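Long-range contact in high choriolytic enzyme 1 (Oryzias latipes, PDB 3VTG), which breaks down the inner layer of the fish egg envelope at hatching, as a zinc-dependent metalloendopeptidase of the astacin family: residues N1-K13 with H103-D115. Numbering follows the deposited sequence.
Sequences NAMKCWSSSCFWK and HALGFQHEQTRSD. With ZN (zinc ion), chain B.
Ala2 and Phe107 form a single backbone bridge that lays the chain's first residues along the turn leaving the zinc-site helix. Two bonds frame it: Met3 N gives to Gly106 O (2.9 Å), and Gln108 N gives to Asn1 O (2.8 Å). Gly106 closes the helix in a Schellman motif at positive phi; a CB there would run into the Phe11 ring, whose edge is turned to Leu105 O. Followed outward, the Gln108 side chain hugs residues 1-3: CB lies 3.3 Å from Asn1 O, CG passes the same oxygen, and OE1 ends 3.4 Å from Met3 CA. With CG set beside its own backbone N (chi1 -55°) and the chain extended beyond, it runs alongside the Asn1-Met3 backbone. Ala2 CB rests against Phe107 CE1, and that ring packs on helix 187-196. Farther along, Trp12 NE1 donates in its ring plane to Ala104 O (2.8 Å), meeting it from above the carbonyl plane, while its CD1 edge nears Leu105. The aliphatic part of Arg113 brings CG 3.8 Å from Asn1 CB, and its guanidinium grips Asp115 side-on through NE and NH2. Replacing Arg113 by alanine would strip away this chain from CG outward and is likely to leave a gap beside Asn1 CB and the Asp115 carboxylate without its paired charge. Glu110, close to Asn1, has its carboxylate engaged by Asp148 N and Arg192. His103 ND1 donates to Phe107 O, holding the imidazole whose NE2 binds zinc; His109 and His99 supply the other protein ligands. A mature N-terminus buried beside the extended zinc-binding motif, with its third histidine just past the helix-ending glycine, is characteristic of astacins.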
loop_
_atom_site.group_PDB
_atom_site.type_symbol
_atom_site.label_atom_id
_atom_site.label_comp_id
_atom_site.label_asym_id
_atom_site.label_seq_id
_atom_site.Cartn_x
_atom_site.Cartn_y
_atom_site.Cartn_z
ATOM N N ASN A 1 3.385 1.911 10.134
ATOM C CA ASN A 1 2.133 2.109 9.343
ATOM C C ASN A 1 1.327 0.823 9.142
ATOM O O ASN A 1 0.329 0.817 8.423
ATOM C CB ASN A 1 2.429 2.806 7.999
ATOM C CG ASN A 1 3.265 1.953 7.055
ATOM O OD1 ASN A 1 3.080 1.999 5.836
ATOM N ND2 ASN A 1 4.195 1.182 7.606
ATOM N N ALA A 2 1.756 -0.261 9.784
ATOM C CA ALA A 2 1.021 -1.523 9.719
ATOM C C ALA A 2 -0.246 -1.448 10.560
ATOM O O ALA A 2 -0.290 -0.753 11.577
ATOM C CB ALA A 2 1.893 -2.684 10.174
ATOM N N MET A 3 -1.278 -2.162 10.128
ATOM C CA MET A 3 -2.493 -2.281 10.923
ATOM C C MET A 3 -2.195 -3.075 12.192
ATOM O O MET A 3 -1.320 -3.947 12.198
ATOM C CB MET A 3 -3.605 -2.939 10.107
ATOM C CG MET A 3 -3.302 -4.361 9.666
ATOM S SD MET A 3 -4.518 -5.007 8.507
ATOM C CE MET A 3 -6.002 -5.034 9.508
ATOM N N LYS A 4 -2.906 -2.751 13.269
ATOM C CA LYS A 4 -2.758 -3.463 14.529
ATOM C C LYS A 4 -3.798 -4.566 14.626
ATOM O O LYS A 4 -4.996 -4.298 14.728
ATOM C CB LYS A 4 -2.879 -2.512 15.725
ATOM C CG LYS A 4 -1.615 -1.734 16.046
ATOM C CD LYS A 4 -1.755 -0.986 17.363
ATOM C CE LYS A 4 -0.504 -0.182 17.682
ATOM N NZ LYS A 4 -0.597 0.479 19.013
ATOM N N CYS A 5 -3.326 -5.806 14.556
ATOM C CA CYS A 5 -4.143 -6.978 14.831
ATOM C C CYS A 5 -3.226 -8.038 15.411
ATOM O O CYS A 5 -2.166 -8.330 14.852
ATOM C CB CYS A 5 -4.842 -7.499 13.571
ATOM S SG CYS A 5 -5.908 -8.931 13.875
ATOM N N TRP A 6 -3.638 -8.604 16.538
ATOM C CA TRP A 6 -2.806 -9.538 17.279
ATOM C C TRP A 6 -2.826 -10.925 16.696
ATOM O O TRP A 6 -1.835 -11.651 16.784
ATOM C CB TRP A 6 -3.246 -9.569 18.740
ATOM C CG TRP A 6 -2.380 -10.444 19.608
ATOM C CD1 TRP A 6 -1.190 -10.098 20.243
ATOM C CD2 TRP A 6 -2.603 -11.851 19.956
ATOM N NE1 TRP A 6 -0.681 -11.163 20.939
ATOM C CE2 TRP A 6 -1.475 -12.245 20.809
ATOM C CE3 TRP A 6 -3.585 -12.791 19.658
ATOM C CZ2 TRP A 6 -1.362 -13.524 21.334
ATOM C CZ3 TRP A 6 -3.457 -14.078 20.194
ATOM C CH2 TRP A 6 -2.372 -14.432 21.011
ATOM N N SER A 7 -3.947 -11.294 16.081
ATOM C CA SER A 7 -4.217 -12.685 15.708
ATOM C C SER A 7 -3.491 -13.197 14.463
ATOM O O SER A 7 -3.150 -14.374 14.389
ATOM C CB SER A 7 -5.723 -12.916 15.564
ATOM O OG SER A 7 -6.289 -12.040 14.607
ATOM N N SER A 8 -3.270 -12.326 13.483
ATOM C CA SER A 8 -2.618 -12.728 12.226
ATOM C C SER A 8 -3.475 -13.670 11.358
ATOM O O SER A 8 -3.037 -14.118 10.299
ATOM C CB SER A 8 -1.211 -13.304 12.471
ATOM O OG SER A 8 -0.377 -12.356 13.120
ATOM N N SER A 9 -4.693 -13.969 11.815
ATOM C CA SER A 9 -5.770 -14.342 10.898
ATOM C C SER A 9 -5.979 -13.109 10.018
ATOM O O SER A 9 -6.538 -13.186 8.922
ATOM C CB SER A 9 -7.051 -14.684 11.660
ATOM O OG SER A 9 -7.472 -13.600 12.475
ATOM N N CYS A 10 -5.502 -11.978 10.540
ATOM C CA CYS A 10 -5.531 -10.669 9.894
ATOM C C CYS A 10 -4.477 -10.495 8.803
ATOM O O CYS A 10 -4.585 -9.594 7.975
ATOM C CB CYS A 10 -5.320 -9.582 10.950
ATOM S SG CYS A 10 -6.726 -9.343 12.054
ATOM N N PHE A 11 -3.454 -11.347 8.818
ATOM C CA PHE A 11 -2.335 -11.230 7.884
ATOM C C PHE A 11 -2.184 -12.507 7.072
ATOM O O PHE A 11 -2.730 -13.547 7.437
ATOM C CB PHE A 11 -1.038 -10.914 8.639
ATOM C CG PHE A 11 -1.093 -9.634 9.428
ATOM C CD1 PHE A 11 -0.844 -8.410 8.815
ATOM C CD2 PHE A 11 -1.400 -9.652 10.786
ATOM C CE1 PHE A 11 -0.899 -7.227 9.539
ATOM C CE2 PHE A 11 -1.456 -8.473 11.516
ATOM C CZ PHE A 11 -1.201 -7.260 10.891
ATOM N N TRP A 12 -1.454 -12.424 5.962
ATOM C CA TRP A 12 -1.209 -13.593 5.120
ATOM C C TRP A 12 -0.348 -14.590 5.837
ATOM O O TRP A 12 0.552 -14.218 6.591
ATOM C CB TRP A 12 -0.623 -13.172 3.776
ATOM C CG TRP A 12 -1.596 -12.300 3.032
ATOM C CD1 TRP A 12 -1.652 -10.909 3.020
ATOM C CD2 TRP A 12 -2.738 -12.736 2.220
ATOM N NE1 TRP A 12 -2.705 -10.470 2.260
ATOM C CE2 TRP A 12 -3.394 -11.515 1.747
ATOM C CE3 TRP A 12 -3.251 -13.972 1.835
ATOM C CZ2 TRP A 12 -4.517 -11.552 0.933
ATOM C CZ3 TRP A 12 -4.380 -13.998 1.010
ATOM C CH2 TRP A 12 -5.000 -12.817 0.574
ATOM N N LYS A 13 -0.651 -15.868 5.630
ATOM C CA LYS A 13 0.007 -16.955 6.344
ATOM C C LYS A 13 1.437 -17.188 5.878
ATOM O O LYS A 13 1.723 -17.184 4.681
ATOM C CB LYS A 13 -0.800 -18.245 6.199
ATOM C CG LYS A 13 -2.021 -18.325 7.104
ATOM C CD LYS A 13 -2.833 -19.595 6.869
ATOM C CE LYS A 13 -1.989 -20.863 6.938
ATOM N NZ LYS A 13 -1.216 -21.013 8.204
ATOM N N HIS A 103 -0.981 -2.421 0.636
ATOM C CA HIS A 103 -2.224 -2.375 1.415
ATOM C C HIS A 103 -2.692 -3.775 1.724
ATOM O O HIS A 103 -3.036 -4.080 2.869
ATOM C CB HIS A 103 -3.337 -1.642 0.675
ATOM C CG HIS A 103 -3.239 -0.133 0.712
ATOM N ND1 HIS A 103 -2.969 0.564 1.836
ATOM C CD2 HIS A 103 -3.449 0.811 -0.290
ATOM C CE1 HIS A 103 -2.983 1.883 1.559
ATOM N NE2 HIS A 103 -3.277 2.032 0.258
ATOM N N ALA A 104 -2.706 -4.640 0.705
ATOM C CA ALA A 104 -3.131 -6.034 0.872
ATOM C C ALA A 104 -2.270 -6.776 1.896
ATOM O O ALA A 104 -2.757 -7.677 2.582
ATOM C CB ALA A 104 -3.130 -6.763 -0.465
ATOM N N LEU A 105 -1.003 -6.385 2.015
ATOM C CA LEU A 105 -0.115 -6.952 3.031
ATOM C C LEU A 105 -0.421 -6.477 4.455
ATOM O O LEU A 105 -0.039 -7.137 5.425
ATOM C CB LEU A 105 1.351 -6.677 2.694
ATOM C CG LEU A 105 1.946 -7.365 1.464
ATOM C CD1 LEU A 105 3.401 -6.956 1.304
ATOM C CD2 LEU A 105 1.813 -8.877 1.552
ATOM N N GLY A 106 -1.092 -5.333 4.572
ATOM C CA GLY A 106 -1.484 -4.783 5.871
ATOM C C GLY A 106 -0.948 -3.398 6.188
ATOM O O GLY A 106 -1.039 -2.948 7.331
ATOM N N PHE A 107 -0.404 -2.712 5.183
ATOM C CA PHE A 107 0.203 -1.394 5.386
ATOM C C PHE A 107 -0.704 -0.235 5.003
ATOM O O PHE A 107 -1.415 -0.283 3.996
ATOM C CB PHE A 107 1.549 -1.301 4.667
ATOM C CG PHE A 107 2.565 -2.253 5.207
ATOM C CD1 PHE A 107 3.197 -2.000 6.422
ATOM C CD2 PHE A 107 2.861 -3.428 4.532
ATOM C CE1 PHE A 107 4.118 -2.890 6.941
ATOM C CE2 PHE A 107 3.786 -4.323 5.045
ATOM C CZ PHE A 107 4.415 -4.052 6.249
ATOM N N GLN A 108 -0.656 0.810 5.822
ATOM C CA GLN A 108 -1.502 1.987 5.651
ATOM C C GLN A 108 -0.692 3.171 5.141
ATOM O O GLN A 108 0.537 3.106 5.068
ATOM C CB GLN A 108 -2.195 2.322 6.974
ATOM C CG GLN A 108 -2.979 1.145 7.535
ATOM C CD GLN A 108 -3.499 1.386 8.931
ATOM O OE1 GLN A 108 -2.884 0.974 9.914
ATOM N NE2 GLN A 108 -4.638 2.056 9.027
ATOM N N HIS A 109 -1.380 4.249 4.774
ATOM C CA HIS A 109 -0.707 5.447 4.274
ATOM C C HIS A 109 0.197 6.054 5.304
ATOM O O HIS A 109 -0.163 6.149 6.483
ATOM C CB HIS A 109 -1.719 6.468 3.772
ATOM C CG HIS A 109 -2.524 5.988 2.591
ATOM N ND1 HIS A 109 -3.861 6.106 2.530
ATOM C CD2 HIS A 109 -2.131 5.350 1.419
ATOM C CE1 HIS A 109 -4.303 5.578 1.376
ATOM N NE2 HIS A 109 -3.240 5.120 0.695
ATOM N N GLU A 110 1.382 6.464 4.859
ATOM C CA GLU A 110 2.416 6.991 5.746
ATOM C C GLU A 110 1.942 8.175 6.591
ATOM O O GLU A 110 2.256 8.250 7.783
ATOM C CB GLU A 110 3.673 7.363 4.947
ATOM C CG GLU A 110 4.921 7.578 5.791
ATOM C CD GLU A 110 5.492 6.292 6.367
ATOM O OE1 GLU A 110 4.889 5.209 6.184
ATOM O OE2 GLU A 110 6.553 6.371 7.017
ATOM N N GLN A 111 1.182 9.084 5.977
ATOM C CA GLN A 111 0.742 10.300 6.662
ATOM C C GLN A 111 -0.255 10.037 7.795
ATOM O O GLN A 111 -0.589 10.952 8.542
ATOM C CB GLN A 111 0.190 11.339 5.672
ATOM C CG GLN A 111 -1.225 11.086 5.163
ATOM C CD GLN A 111 -1.288 10.104 4.007
ATOM O OE1 GLN A 111 -0.265 9.728 3.427
ATOM N NE2 GLN A 111 -2.501 9.685 3.663
ATOM N N THR A 112 -0.722 8.797 7.919
ATOM C CA THR A 112 -1.647 8.428 8.997
ATOM C C THR A 112 -0.954 7.741 10.176
ATOM O O THR A 112 -1.613 7.350 11.138
ATOM C CB THR A 112 -2.813 7.546 8.497
ATOM O OG1 THR A 112 -2.333 6.238 8.159
ATOM C CG2 THR A 112 -3.508 8.181 7.297
ATOM N N ARG A 113 0.369 7.594 10.103
ATOM C CA ARG A 113 1.144 7.033 11.216
ATOM C C ARG A 113 0.876 7.795 12.511
ATOM O O ARG A 113 0.635 9.003 12.493
ATOM C CB ARG A 113 2.640 7.080 10.912
ATOM C CG ARG A 113 3.165 5.935 10.064
ATOM C CD ARG A 113 4.639 6.136 9.739
ATOM N NE ARG A 113 5.479 6.246 10.931
ATOM C CZ ARG A 113 6.383 5.347 11.316
ATOM N NH1 ARG A 113 6.592 4.240 10.609
ATOM N NH2 ARG A 113 7.084 5.563 12.418
ATOM N N SER A 114 0.934 7.085 13.633
ATOM C CA SER A 114 0.670 7.682 14.940
ATOM C C SER A 114 1.604 8.843 15.280
ATOM O O SER A 114 1.237 9.718 16.062
ATOM C CB SER A 114 0.755 6.617 16.030
ATOM O OG SER A 114 2.042 6.028 16.045
ATOM N N ASP A 115 2.799 8.845 14.692
ATOM C CA ASP A 115 3.804 9.873 14.958
ATOM C C ASP A 115 3.867 10.973 13.889
ATOM O O ASP A 115 4.777 11.800 13.905
ATOM C CB ASP A 115 5.189 9.228 15.157
ATOM C CG ASP A 115 5.666 8.435 13.944
ATOM O OD1 ASP A 115 4.922 8.308 12.948
ATOM O OD2 ASP A 115 6.802 7.928 13.992
HETATM ZN ZN ZN B . -3.364 3.818 -0.870
HETATM O O HOH W 1 -4.771 3.000 -2.241
HETATM O O HOH W 2 -3.760 5.641 -2.225
#